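Long-range contacts in Alpha/beta hydrolase (Novosphingobium aromaticivorans, PDB 3BWX), which probably acts as a hydrolase of the alpha/beta hydrolase family on a substrate not yet identified, and binds calcium in the crystal: residues L18-Y23 with R57-E62; P36-N41 with R64-S69; S28-L33 with R98-G103. The protein carries 1 engineered substitution. All coordinates share one frame; numbering follows the deposited sequence.

Contact 1 (L18-Y23 with R57-E62); sequences LHFRAY and RVLCPE. With EDO (1,2-ethanediol), chain R.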
ATOM      1  N   LEU A  18      -0.081  17.244  -0.022  1.00  5.84           N
ATOM      2  CA  LEU A  18      -0.286  15.794   0.078  1.00  5.90           C
ATOM      3  C   LEU A  18      -0.766  15.496   1.511  1.00  8.28           C
ATOM      4  O   LEU A  18      -0.441  16.212   2.474  1.00  7.21           O
ATOM      5  CB  LEU A  18       1.011  15.088  -0.241  1.00  7.87           C
ATOM      6  CG  LEU A  18       1.549  15.387  -1.647  1.00  6.44           C
ATOM      7  CD1 LEU A  18       2.842  14.561  -1.888  1.00  9.64           C
ATOM      8  CD2 LEU A  18       0.497  15.071  -2.768  1.00  8.47           C
ATOM      9  N   HIS A  19      -1.536  14.429   1.617  1.00  6.71           N
ATOM     10  CA  HIS A  19      -2.313  14.112   2.830  1.00  7.42           C
ATOM     11  C   HIS A  19      -1.888  12.823   3.520  1.00  5.07           C
ATOM     12  O   HIS A  19      -1.604  11.839   2.866  1.00  7.33           O
ATOM     13  CB  HIS A  19      -3.753  14.006   2.444  1.00  8.32           C
ATOM     14  CG  HIS A  19      -4.663  13.582   3.538  1.00  7.36           C
ATOM     15  ND1 HIS A  19      -5.453  12.449   3.433  1.00  8.96           N
ATOM     16  CD2 HIS A  19      -4.926  14.117   4.758  1.00  7.07           C
ATOM     17  CE1 HIS A  19      -6.153  12.307   4.557  1.00  8.69           C
ATOM     18  NE2 HIS A  19      -5.880  13.326   5.356  1.00  9.11           N
ATOM     19  N   PHE A  20      -1.827  12.871   4.854  1.00  6.28           N
ATOM     20  CA  PHE A  20      -1.664  11.647   5.648  1.00  7.46           C
ATOM     21  C   PHE A  20      -2.564  11.672   6.856  1.00  7.36           C
ATOM     22  O   PHE A  20      -2.816  12.760   7.437  1.00  8.82           O
ATOM     23  CB  PHE A  20      -0.211  11.301   6.093  1.00  6.17           C
ATOM     24  CG  PHE A  20       0.467  12.294   6.991  1.00  8.42           C
ATOM     25  CD1 PHE A  20       0.957  13.517   6.511  1.00  7.61           C
ATOM     26  CD2 PHE A  20       0.682  11.991   8.327  1.00  9.91           C
ATOM     27  CE1 PHE A  20       1.615  14.378   7.384  1.00 10.33           C
ATOM     28  CE2 PHE A  20       1.378  12.857   9.151  1.00  6.10           C
ATOM     29  CZ  PHE A  20       1.804  14.020   8.684  1.00  7.74           C
ATOM     30  N   ARG A  21      -3.074  10.490   7.204  1.00  8.67           N
ATOM     31  CA  ARG A  21      -3.747  10.308   8.494  1.00  5.84           C
ATOM     32  C   ARG A  21      -2.707  10.028   9.524  1.00  7.82           C
ATOM     33  O   ARG A  21      -1.804   9.222   9.268  1.00  8.40           O
ATOM     34  CB  ARG A  21      -4.755   9.209   8.488  1.00  6.46           C
ATOM     35  CG  ARG A  21      -5.945   9.447   7.544  1.00 12.04           C
ATOM     36  CD  ARG A  21      -6.987   8.299   7.611  1.00 12.58           C
ATOM     37  NE  ARG A  21      -8.257   8.646   6.983  1.00 11.05           N
ATOM     38  CZ  ARG A  21      -9.296   7.821   6.932  1.00 10.93           C
ATOM     39  NH1 ARG A  21      -9.190   6.625   7.418  1.00 11.97           N
ATOM     40  NH2 ARG A  21     -10.446   8.233   6.409  1.00 16.09           N
ATOM     41  N   ALA A  22      -2.793  10.689  10.668  1.00  9.01           N
ATOM     42  CA  ALA A  22      -1.837  10.455  11.762  1.00 10.79           C
ATOM     43  C   ALA A  22      -2.591   9.931  12.973  1.00 11.80           C
ATOM     44  O   ALA A  22      -3.603  10.520  13.411  1.00 10.18           O
ATOM     45  CB  ALA A  22      -1.086  11.762  12.119  1.00 12.64           C
ATOM     46  N   TYR A  23      -2.130   8.814  13.500  1.00 10.06           N
ATOM     47  CA  TYR A  23      -2.700   8.207  14.691  1.00  9.56           C
ATOM     48  C   TYR A  23      -1.692   8.324  15.789  1.00  9.64           C
ATOM     49  O   TYR A  23      -0.548   7.934  15.668  1.00 10.76           O
ATOM     50  CB  TYR A  23      -3.016   6.734  14.469  1.00  8.63           C
ATOM     51  CG  TYR A  23      -4.025   6.442  13.365  1.00  7.37           C
ATOM     52  CD1 TYR A  23      -3.678   6.587  12.015  1.00  9.46           C
ATOM     53  CD2 TYR A  23      -5.315   6.032  13.637  1.00 10.22           C
ATOM     54  CE1 TYR A  23      -4.577   6.299  11.001  1.00  9.63           C
ATOM     55  CE2 TYR A  23      -6.204   5.729  12.626  1.00  8.66           C
ATOM     56  CZ  TYR A  23      -5.849   5.897  11.296  1.00  9.66           C
ATOM     57  OH  TYR A  23      -6.754   5.575  10.324  1.00 11.65           O
ATOM     58  N   ARG A  57       2.611   5.070  17.144  1.00  8.65           N
ATOM     59  CA  ARG A  57       2.218   6.165  16.265  1.00  8.93           C
ATOM     60  C   ARG A  57       2.079   5.601  14.857  1.00 10.64           C
ATOM     61  O   ARG A  57       2.940   4.832  14.427  1.00  9.06           O
ATOM     62  CB  ARG A  57       3.245   7.277  16.223  1.00 11.11           C
ATOM     63  CG  ARG A  57       3.449   7.917  17.586  1.00 13.38           C
ATOM     64  CD  ARG A  57       4.586   8.931  17.527  1.00 16.79           C
ATOM     65  NE  ARG A  57       5.884   8.258  17.535  1.00 17.64           N
ATOM     66  CZ  ARG A  57       7.024   8.792  17.120  1.00 19.07           C
ATOM     67  NH1 ARG A  57       7.061  10.015  16.596  1.00 22.10           N
ATOM     68  NH2 ARG A  57       8.137   8.101  17.227  1.00 13.60           N
ATOM     69  N   VAL A  58       1.085   6.032  14.100  1.00  7.68           N
ATOM     70  CA  VAL A  58       0.887   5.455  12.782  1.00  7.32           C
ATOM     71  C   VAL A  58       0.622   6.587  11.803  1.00 10.42           C
ATOM     72  O   VAL A  58      -0.217   7.461  12.084  1.00 12.60           O
ATOM     73  CB  VAL A  58      -0.306   4.460  12.725  1.00  7.90           C
ATOM     74  CG1 VAL A  58      -0.363   3.754  11.346  1.00  9.99           C
ATOM     75  CG2 VAL A  58      -0.313   3.388  13.822  1.00 10.21           C
ATOM     76  N   LEU A  59       1.373   6.587  10.703  1.00  8.29           N
ATOM     77  CA  LEU A  59       1.213   7.568   9.616  1.00  5.77           C
ATOM     78  C   LEU A  59       0.736   6.816   8.370  1.00  7.31           C
ATOM     79  O   LEU A  59       1.391   5.836   7.931  1.00  9.01           O
ATOM     80  CB  LEU A  59       2.544   8.228   9.257  1.00  9.98           C
ATOM     81  CG  LEU A  59       3.105   9.343  10.126  1.00 18.61           C
ATOM     82  CD1 LEU A  59       3.757   8.693  11.274  1.00 17.28           C
ATOM     83  CD2 LEU A  59       4.081  10.281   9.343  1.00 14.61           C
ATOM     84  N   CYS A  60      -0.347   7.317   7.752  1.00  9.34           N
ATOM     85  CA  CYS A  60      -0.964   6.697   6.571  1.00  7.67           C
ATOM     86  C   CYS A  60      -1.051   7.725   5.474  1.00  8.98           C
ATOM     87  O   CYS A  60      -2.088   8.370   5.287  1.00  7.88           O
ATOM     88  CB  CYS A  60      -2.326   6.146   6.888  1.00  8.41           C
ATOM     89  SG  CYS A  60      -2.332   4.866   8.141  1.00 10.33           S
ATOM     90  N   PRO A  61       0.038   7.871   4.736  1.00  8.27           N
ATOM     91  CA  PRO A  61       0.046   8.831   3.637  1.00  6.61           C
ATOM     92  C   PRO A  61      -0.645   8.348   2.380  1.00  8.80           C
ATOM     93  O   PRO A  61      -0.705   7.188   2.134  1.00  8.72           O
ATOM     94  CB  PRO A  61       1.533   9.036   3.356  1.00  6.40           C
ATOM     95  CG  PRO A  61       2.106   7.676   3.683  1.00  9.46           C
ATOM     96  CD  PRO A  61       1.354   7.254   4.909  1.00  8.86           C
ATOM     97  N   GLU A  62      -1.086   9.295   1.553  1.00  8.49           N
ATOM     98  CA  GLU A  62      -1.684   9.047   0.248  1.00  6.99           C
ATOM     99  C   GLU A  62      -0.828   9.758  -0.816  1.00  7.59           C
ATOM    100  O   GLU A  62      -0.505  10.938  -0.659  1.00  7.99           O
ATOM    101  CB  GLU A  62      -3.104   9.649   0.222  1.00 10.88           C
ATOM    102  CG  GLU A  62      -3.888   9.233   1.442  1.00 14.48           C
ATOM    103  CD  GLU A  62      -5.319   9.611   1.395  1.00 11.22           C
ATOM    104  OE1 GLU A  62      -5.680  10.818   1.237  1.00  9.36           O
ATOM    105  OE2 GLU A  62      -6.096   8.661   1.541  1.00 12.35           O
TER
HETATM  106  C1  EDO R 301      -8.815  10.163   3.304  1.00 29.00           C
HETATM  107  O1  EDO R 301     -10.115  10.640   2.953  1.00 44.76           O
HETATM  108  C2  EDO R 301      -8.630   8.854   2.598  1.00 21.41           C
HETATM  109  O2  EDO R 301      -8.656   9.171   1.225  1.00 35.83           O
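His19 ND1 donates to Glu62 OE1 across 2.7 Å, and the bond is almost straight at 176°. The carboxylate oxygen sits at the edge of the imidazole, in the ring plane. The ring meets that oxygen from above the carboxylate plane, and the two planes stand 70° apart. With CG anti to the backbone N (chi1 175°), the His19 ring runs alongside the extended Glu62 chain. The backbones pair beside it: Glu62 N donates to His19 O at 2.9 Å. From there the strands run antiparallel. Arg21 and Cys60 form a hydrogen-bonded pair, closed by Cys60 N to Arg21 O at 2.8 Å. Tyr23 and Val58 form the next, with Tyr23 N 2.7 Å from Val58 O. On the face of Phe20 and Leu59, Phe20 CE2 lies 3.7 Å from Leu59 CD2. On the other face, Cys60 SG lies 3.9 Å from Tyr23 CE1, an oblique sulfur-aromatic contact.

The second shell fixes the polar pair. Asp7 OD1 is hydrogen-bonded to His19 NE2, while Glu62 OE1 also takes the backbone N of Asp68. With an alanine at Glu62, His19 ND1 and the Asp68 amide would probably lose their acceptor, and the imidazole would be held mainly from its Asp7 side.

The contact joins the antiparallel edge of the alpha/beta hydrolase sheet to its parallel strands. His19 lies between two carboxylates, which would be expected to favour a protonated ring. The buried Glu62 OE1 takes two N-H donors, from His19 and Asp68, which would be expected to favour a charged carboxylate.

Contact 2 (P36-N41 with R64-S69); sequences PGLTRN and RGRGDS. With EDO (1,2-ethanediol), chain Q; EDO (1,2-ethanediol), chain R.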
ATOM      1  N   PRO A  36       0.286   2.634   0.749  1.00 11.15           N
ATOM      2  CA  PRO A  36      -0.714   1.908  -0.027  1.00 13.08           C
ATOM      3  C   PRO A  36      -0.240   1.462  -1.411  1.00 11.40           C
ATOM      4  O   PRO A  36       0.799   1.884  -1.894  1.00 10.58           O
ATOM      5  CB  PRO A  36      -1.851   2.928  -0.228  1.00 12.50           C
ATOM      6  CG  PRO A  36      -1.497   4.110   0.545  1.00 19.87           C
ATOM      7  CD  PRO A  36      -0.030   4.077   0.828  1.00 15.80           C
ATOM      8  N   GLY A  37      -1.064   0.612  -2.007  1.00 11.91           N
ATOM      9  CA  GLY A  37      -0.899   0.167  -3.358  1.00 13.83           C
ATOM     10  C   GLY A  37      -1.235   1.231  -4.389  1.00  9.98           C
ATOM     11  O   GLY A  37      -1.677   2.337  -4.082  1.00  8.59           O
ATOM     12  N   LEU A  38      -1.028   0.877  -5.652  1.00  8.39           N
ATOM     13  CA  LEU A  38      -1.050   1.808  -6.784  1.00  8.99           C
ATOM     14  C   LEU A  38      -2.264   2.691  -6.812  1.00  8.70           C
ATOM     15  O   LEU A  38      -2.130   3.867  -7.031  1.00  9.58           O
ATOM     16  CB  LEU A  38      -0.912   0.989  -8.098  1.00 10.34           C
ATOM     17  CG  LEU A  38      -0.934   1.725  -9.431  1.00 15.43           C
ATOM     18  CD1 LEU A  38       0.313   2.539  -9.632  1.00 14.54           C
ATOM     19  CD2 LEU A  38      -1.105   0.679 -10.580  1.00 12.36           C
ATOM     20  N   THR A  39      -3.450   2.116  -6.700  1.00  7.92           N
ATOM     21  CA  THR A  39      -4.730   2.830  -6.798  1.00  8.08           C
ATOM     22  C   THR A  39      -5.354   3.152  -5.440  1.00  9.53           C
ATOM     23  O   THR A  39      -6.538   3.530  -5.382  1.00  9.89           O
ATOM     24  CB  THR A  39      -5.759   2.055  -7.654  1.00 12.54           C
ATOM     25  OG1 THR A  39      -5.991   0.781  -7.046  1.00 13.56           O
ATOM     26  CG2 THR A  39      -5.262   1.886  -9.067  1.00 11.69           C
ATOM     27  N   ARG A  40      -4.566   3.028  -4.375  1.00  7.13           N
ATOM     28  CA  ARG A  40      -5.129   2.948  -3.055  1.00  8.68           C
ATOM     29  C   ARG A  40      -4.756   4.166  -2.230  1.00  7.48           C
ATOM     30  O   ARG A  40      -3.967   5.019  -2.654  1.00  7.61           O
ATOM     31  CB  ARG A  40      -4.691   1.669  -2.369  1.00  9.60           C
ATOM     32  CG  ARG A  40      -5.002   0.386  -3.114  1.00  8.08           C
ATOM     33  CD  ARG A  40      -6.514   0.214  -3.291  1.00 11.95           C
ATOM     34  NE  ARG A  40      -6.868  -1.004  -3.983  1.00 16.19           N
ATOM     35  CZ  ARG A  40      -6.959  -2.194  -3.393  1.00 12.23           C
ATOM     36  NH1 ARG A  40      -6.774  -2.325  -2.093  1.00 13.90           N
ATOM     37  NH2 ARG A  40      -7.273  -3.266  -4.106  1.00 18.68           N
ATOM     38  N   ASN A  41      -5.398   4.295  -1.076  1.00  7.16           N
ATOM     39  CA  ASN A  41      -5.324   5.467  -0.209  1.00  8.09           C
ATOM     40  C   ASN A  41      -5.267   5.033   1.293  1.00  7.51           C
ATOM     41  O   ASN A  41      -5.167   3.831   1.652  1.00  8.10           O
ATOM     42  CB  ASN A  41      -6.483   6.438  -0.523  1.00  7.46           C
ATOM     43  CG  ASN A  41      -7.836   5.834  -0.190  1.00 11.75           C
ATOM     44  OD1 ASN A  41      -8.146   5.662   0.995  1.00 10.54           O
ATOM     45  ND2 ASN A  41      -8.610   5.439  -1.213  1.00  8.24           N
ATOM     46  N   ARG A  64       0.301  11.521  -4.409  1.00  7.24           N
ATOM     47  CA  ARG A  64      -0.348  12.498  -5.273  1.00  8.69           C
ATOM     48  C   ARG A  64      -1.314  11.724  -6.163  1.00  7.42           C
ATOM     49  O   ARG A  64      -0.999  10.617  -6.652  1.00  6.96           O
ATOM     50  CB  ARG A  64       0.660  13.259  -6.148  1.00  9.52           C
ATOM     51  CG  ARG A  64       1.568  12.375  -6.999  1.00  8.40           C
ATOM     52  CD  ARG A  64       2.543  13.129  -7.888  1.00  8.21           C
ATOM     53  NE  ARG A  64       3.493  13.849  -7.069  1.00  8.81           N
ATOM     54  CZ  ARG A  64       4.106  14.969  -7.395  1.00 11.74           C
ATOM     55  NH1 ARG A  64       3.845  15.584  -8.516  1.00  5.73           N
ATOM     56  NH2 ARG A  64       4.966  15.502  -6.534  1.00  9.85           N
ATOM     57  N   GLY A  65      -2.494  12.297  -6.347  1.00  7.09           N
ATOM     58  CA  GLY A  65      -3.529  11.729  -7.204  1.00  8.15           C
ATOM     59  C   GLY A  65      -4.409  10.689  -6.544  1.00  7.00           C
ATOM     60  O   GLY A  65      -5.259  10.096  -7.221  1.00  9.45           O
ATOM     61  N   ARG A  66      -4.186  10.408  -5.262  1.00  8.63           N
ATOM     62  CA  ARG A  66      -5.003   9.417  -4.558  1.00  7.71           C
ATOM     63  C   ARG A  66      -5.644  10.040  -3.340  1.00  9.19           C
ATOM     64  O   ARG A  66      -5.031  10.831  -2.625  1.00 10.38           O
ATOM     65  CB  ARG A  66      -4.187   8.208  -4.077  1.00  9.91           C
ATOM     66  CG  ARG A  66      -3.694   7.286  -5.184  1.00  8.80           C
ATOM     67  CD  ARG A  66      -2.485   7.799  -5.931  1.00 10.81           C
ATOM     68  NE  ARG A  66      -1.917   6.748  -6.765  1.00  8.56           N
ATOM     69  CZ  ARG A  66      -1.052   6.972  -7.739  1.00  9.50           C
ATOM     70  NH1 ARG A  66      -0.616   8.181  -8.010  1.00  9.00           N
ATOM     71  NH2 ARG A  66      -0.635   5.947  -8.442  1.00  8.10           N
ATOM     72  N   GLY A  67      -6.889   9.654  -3.087  1.00  9.25           N
ATOM     73  CA  GLY A  67      -7.573  10.098  -1.868  1.00  8.09           C
ATOM     74  C   GLY A  67      -7.668  11.585  -1.808  1.00  7.35           C
ATOM     75  O   GLY A  67      -8.071  12.230  -2.789  1.00  8.90           O
ATOM     76  N   ASP A  68      -7.301  12.162  -0.665  1.00  8.78           N
ATOM     77  CA  ASP A  68      -7.398  13.613  -0.455  1.00  7.83           C
ATOM     78  C   ASP A  68      -6.121  14.340  -0.830  1.00  8.22           C
ATOM     79  O   ASP A  68      -6.035  15.541  -0.685  1.00 11.36           O
ATOM     80  CB  ASP A  68      -7.707  13.928   1.011  1.00  7.36           C
ATOM     81  CG  ASP A  68      -9.147  13.654   1.395  1.00 15.62           C
ATOM     82  OD1 ASP A  68      -9.893  13.108   0.538  1.00 15.38           O
ATOM     83  OD2 ASP A  68      -9.521  13.957   2.569  1.00 17.90           O
ATOM     84  N   SER A  69      -5.108  13.609  -1.305  1.00  6.76           N
ATOM     85  CA  SER A  69      -3.923  14.299  -1.815  1.00  7.90           C
ATOM     86  C   SER A  69      -4.218  15.039  -3.115  1.00 10.12           C
ATOM     87  O   SER A  69      -5.041  14.627  -3.912  1.00 10.47           O
ATOM     88  CB  SER A  69      -2.770  13.306  -1.995  1.00  8.44           C
ATOM     89  OG  SER A  69      -2.149  12.964  -0.761  1.00  8.21           O
TER
HETATM   90  C1  EDO Q 300       0.698   4.972  -5.086  1.00 15.52           C
HETATM   91  O1  EDO Q 300      -0.402   4.858  -4.157  1.00 14.58           O
HETATM   92  C2  EDO Q 300       1.905   4.250  -4.470  1.00 18.49           C
HETATM   93  O2  EDO Q 300       1.665   2.837  -4.397  1.00 15.59           O
HETATM   94  C1  EDO R 301      -8.815  10.163   3.304  1.00 29.00           C
HETATM   95  O1  EDO R 301     -10.115  10.640   2.953  1.00 44.76           O
HETATM   96  C2  EDO R 301      -8.630   8.854   2.598  1.00 21.41           C
HETATM   97  O2  EDO R 301      -8.656   9.171   1.225  1.00 35.83           O
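Arg66 grips a single backbone oxygen, Leu38 O, side-on with two nitrogens. NE and NH2 each lie 2.9 Å from Leu38 O, which sits in the guanidinium plane. Neither bond is straight, at 150° for NE and 147° for NH2, as expected when one atom is shared by two neighbouring donors. The NE bond runs nearly along the carbonyl direction, and the NH2 bond is tilted a little from the carbonyl plane. NH1 turns back to its own segment and meets Arg64 O at 2.8 Å. Two carbonyls thus fix the guanidinium in its plane. A bend at chi2 (78°) folds the Arg66 chain, and its CG passes 3.4 Å from Arg40 O.

The Leu38 side chain starts away from Arg66, but its end comes back. CD1 lies 3.7 Å from Arg66 NH2, and the two chains cross obliquely. An ethanediol, probably from the crystallisation liquor, has its C1 over one guanidinium face. Its two hydroxyls donate to Pro36 O and Gly37 O.

Further along, Asn41 CB packs 4.0 Å from Gly67 CA. Gly67 has a positive phi in the type II' turn from Arg66 to Ser69, which by itself favours glycine. The facing segment holds a type I turn from Gly37 to Arg40.

Leu38 is near a possible nucleophile elbow without touching it, and about 8 Å separates its side chain from a bound calcium. The contact joins the loop between strand 32-35 and helix 46-52 to the loop between strand 58-61 and helix 80-94. Tyr83 of helix 80-94 also bonds Arg66 NH1, and Ile142 of helix 136-145 packs on Leu38.

Contact 3 (S28-L33 with R98-G103); sequences SRPPVL and RFVAIG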
ATOM      1  N   SER A  28       8.042   6.728  22.320  1.00 12.90           N
ATOM      2  CA  SER A  28       9.280   6.038  22.659  1.00 13.28           C
ATOM      3  C   SER A  28       9.571   4.864  21.717  1.00 14.13           C
ATOM      4  O   SER A  28      10.528   4.092  21.914  1.00 12.70           O
ATOM      5  CB  SER A  28       9.244   5.588  24.146  1.00 11.02           C
ATOM      6  OG  SER A  28       8.586   4.367  24.306  1.00 13.31           O
ATOM      7  N   ARG A  29       8.746   4.712  20.695  1.00 10.85           N
ATOM      8  CA  ARG A  29       8.944   3.678  19.674  1.00 11.90           C
ATOM      9  C   ARG A  29       8.953   4.432  18.346  1.00 11.64           C
ATOM     10  O   ARG A  29       8.275   5.440  18.221  1.00 10.99           O
ATOM     11  CB  ARG A  29       7.773   2.688  19.660  1.00 13.47           C
ATOM     12  CG  ARG A  29       7.735   1.723  20.805  1.00 12.29           C
ATOM     13  CD  ARG A  29       6.467   0.913  20.763  1.00 13.55           C
ATOM     14  NE  ARG A  29       6.571  -0.218  21.670  1.00 19.25           N
ATOM     15  CZ  ARG A  29       5.632  -1.163  21.821  1.00 23.87           C
ATOM     16  NH1 ARG A  29       4.504  -1.141  21.120  1.00 24.79           N
ATOM     17  NH2 ARG A  29       5.821  -2.144  22.686  1.00 35.38           N
ATOM     18  N   PRO A  30       9.619   3.885  17.331  1.00 10.99           N
ATOM     19  CA  PRO A  30       9.527   4.562  16.039  1.00  9.97           C
ATOM     20  C   PRO A  30       8.093   4.540  15.526  1.00  8.92           C
ATOM     21  O   PRO A  30       7.320   3.649  15.908  1.00 10.79           O
ATOM     22  CB  PRO A  30      10.389   3.725  15.103  1.00 10.46           C
ATOM     23  CG  PRO A  30      10.504   2.376  15.766  1.00 15.22           C
ATOM     24  CD  PRO A  30      10.348   2.615  17.266  1.00 13.42           C
ATOM     25  N   PRO A  31       7.767   5.466  14.615  1.00 10.13           N
ATOM     26  CA  PRO A  31       6.421   5.414  14.047  1.00  8.69           C
ATOM     27  C   PRO A  31       6.276   4.357  12.969  1.00  9.36           C
ATOM     28  O   PRO A  31       7.272   3.886  12.400  1.00  9.03           O
ATOM     29  CB  PRO A  31       6.270   6.816  13.473  1.00  9.36           C
ATOM     30  CG  PRO A  31       7.637   7.173  13.035  1.00  9.49           C
ATOM     31  CD  PRO A  31       8.570   6.565  14.032  1.00  9.54           C
ATOM     32  N   VAL A  32       5.033   3.985  12.686  1.00  8.53           N
ATOM     33  CA  VAL A  32       4.711   3.010  11.652  1.00  9.64           C
ATOM     34  C   VAL A  32       4.176   3.751  10.415  1.00  9.14           C
ATOM     35  O   VAL A  32       3.168   4.437  10.499  1.00 12.17           O
ATOM     36  CB  VAL A  32       3.677   1.992  12.129  1.00  9.81           C
ATOM     37  CG1 VAL A  32       3.377   0.994  11.014  1.00 10.44           C
ATOM     38  CG2 VAL A  32       4.191   1.236  13.375  1.00  9.81           C
ATOM     39  N   LEU A  33       4.867   3.629   9.280  1.00  6.97           N
ATOM     40  CA  LEU A  33       4.459   4.289   8.037  1.00  9.48           C
ATOM     41  C   LEU A  33       3.807   3.266   7.107  1.00  7.04           C
ATOM     42  O   LEU A  33       4.427   2.237   6.790  1.00 10.29           O
ATOM     43  CB  LEU A  33       5.684   4.881   7.343  1.00  7.44           C
ATOM     44  CG  LEU A  33       5.621   5.576   5.989  1.00 13.44           C
ATOM     45  CD1 LEU A  33       4.947   6.917   6.134  1.00 12.08           C
ATOM     46  CD2 LEU A  33       7.029   5.804   5.400  1.00 13.32           C
ATOM     47  N   ARG A  98      13.902   7.245  11.807  1.00 12.43           N
ATOM     48  CA  ARG A  98      13.805   5.779  11.882  1.00 11.65           C
ATOM     49  C   ARG A  98      12.340   5.433  11.969  1.00 11.89           C
ATOM     50  O   ARG A  98      11.593   6.116  12.661  1.00  9.24           O
ATOM     51  CB  ARG A  98      14.493   5.331  13.123  1.00 13.49           C
ATOM     52  CG  ARG A  98      14.715   3.896  13.231  1.00 18.12           C
ATOM     53  CD  ARG A  98      15.647   3.630  14.397  1.00 26.33           C
ATOM     54  NE  ARG A  98      16.005   2.234  14.434  1.00 29.30           N
ATOM     55  CZ  ARG A  98      15.568   1.327  15.306  1.00 24.66           C
ATOM     56  NH1 ARG A  98      14.710   1.625  16.289  1.00 29.80           N
ATOM     57  NH2 ARG A  98      16.005   0.080  15.168  1.00 33.79           N
ATOM     58  N   PHE A  99      11.917   4.385  11.277  1.00  9.54           N
ATOM     59  CA  PHE A  99      10.492   4.056  11.173  1.00  7.57           C
ATOM     60  C   PHE A  99      10.293   2.619  10.794  1.00 10.35           C
ATOM     61  O   PHE A  99      11.185   1.968  10.245  1.00  9.47           O
ATOM     62  CB  PHE A  99       9.753   4.965  10.153  1.00  8.01           C
ATOM     63  CG  PHE A  99      10.366   4.967   8.750  1.00  7.68           C
ATOM     64  CD1 PHE A  99      11.495   5.692   8.486  1.00  9.09           C
ATOM     65  CD2 PHE A  99       9.823   4.213   7.719  1.00  9.68           C
ATOM     66  CE1 PHE A  99      12.062   5.705   7.187  1.00 10.55           C
ATOM     67  CE2 PHE A  99      10.391   4.224   6.444  1.00 10.72           C
ATOM     68  CZ  PHE A  99      11.515   4.960   6.196  1.00  8.97           C
ATOM     69  N   VAL A 100       9.107   2.113  11.122  1.00 10.92           N
ATOM     70  CA  VAL A 100       8.634   0.826  10.598  1.00  8.17           C
ATOM     71  C   VAL A 100       7.878   1.131   9.323  1.00  7.46           C
ATOM     72  O   VAL A 100       7.167   2.157   9.236  1.00  9.61           O
ATOM     73  CB  VAL A 100       7.732   0.111  11.633  1.00  6.82           C
ATOM     74  CG1 VAL A 100       7.069  -1.124  11.027  1.00  9.32           C
ATOM     75  CG2 VAL A 100       8.535  -0.178  12.944  1.00 10.55           C
ATOM     76  N   ALA A 101       8.092   0.304   8.308  1.00  8.52           N
ATOM     77  CA  ALA A 101       7.430   0.484   7.025  1.00  9.14           C
ATOM     78  C   ALA A 101       6.540  -0.718   6.756  1.00  6.91           C
ATOM     79  O   ALA A 101       7.016  -1.876   6.803  1.00  8.95           O
ATOM     80  CB  ALA A 101       8.483   0.655   5.901  1.00  9.23           C
ATOM     81  N   ILE A 102       5.257  -0.497   6.454  1.00  7.41           N
ATOM     82  CA  ILE A 102       4.311  -1.546   6.021  1.00  7.56           C
ATOM     83  C   ILE A 102       3.870  -1.162   4.615  1.00 11.04           C
ATOM     84  O   ILE A 102       3.176  -0.189   4.490  1.00 10.79           O
ATOM     85  CB  ILE A 102       3.082  -1.674   6.966  1.00  7.17           C
ATOM     86  CG1 ILE A 102       3.526  -2.005   8.388  1.00 10.23           C
ATOM     87  CG2 ILE A 102       2.114  -2.690   6.346  1.00  9.43           C
ATOM     88  CD1 ILE A 102       2.376  -2.217   9.398  1.00 10.37           C
ATOM     89  N   GLY A 103       4.261  -1.909   3.575  1.00  8.43           N
ATOM     90  CA  GLY A 103       4.024  -1.517   2.189  1.00  9.11           C
ATOM     91  C   GLY A 103       3.299  -2.591   1.397  1.00  8.81           C
ATOM     92  O   GLY A 103       3.744  -3.762   1.356  1.00  8.92           O
TER
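Leu33 carries CG anti to its backbone N (chi1 177°), and Phe99 holds its ring between the backbone N and the carbonyl carbon (chi1 55°). These torsions bring the two side chains together, with Leu33 CD2 3.9 Å from Phe99 CE2. The methyl approaches the ring obliquely. Val32 instead points to the other face of the sheet, the face of Val100. Its CG1, also anti to the backbone N, reaches Ile102 CD1 at 3.7 Å, while its CG2 packs alongside Val100 CB.

Parallel backbone pairing sets this register. Val100 is held through both its N and its O by the facing strand. Its N donates to Pro31 O at 2.9 Å, and its O accepts from Leu33 N at 2.7 Å in an almost straight bond of 177°. Leu33 O then receives Ile102 N, also at 2.9 Å. Ahead of strand 32-35, Pro30 and Pro31 pack against the backbone at Arg98. Pro31 CD lies 3.3 Å from Arg98 O, and Pro30 CB is 3.6 Å from the same oxygen. These are carbon-to-oxygen packing contacts, and neither proline has an N-H to add to the ladder.

Leu90 of helix 80-94 packs on Leu33, and Leu91 of that helix packs on Phe99. Ile102 faces Val126 of the next strand, 122-128.

Neighbouring parallel strands with a helix over one face belong to the core of the alpha/beta hydrolase fold. Strand 99-104 runs on into a GxSxG sequence that includes Gly103, consistent with the nucleophile elbow of this family.

Overall arrangement
From the N terminus, strand 17-23 comes first, and contact 1 closes a loop from it to strand 58-61. Within that loop lie strand 32-35 and helix 46-52. Contact 3 starts inside it, at 28-33, and ends beyond it at 98-103, so the two cross. Contact 2 also crosses contact 1, but lies wholly within the longer loop of contact 3. Contacts 1 and 3 belong to one sheet, in the order 17-23, 58-61, 32-35, 99-104, and Leu59 N to Val32 O links them. Contact 2 joins the loops that follow the two middle strands. Glu62 ties it to contact 1 through Asp68 and Ser69.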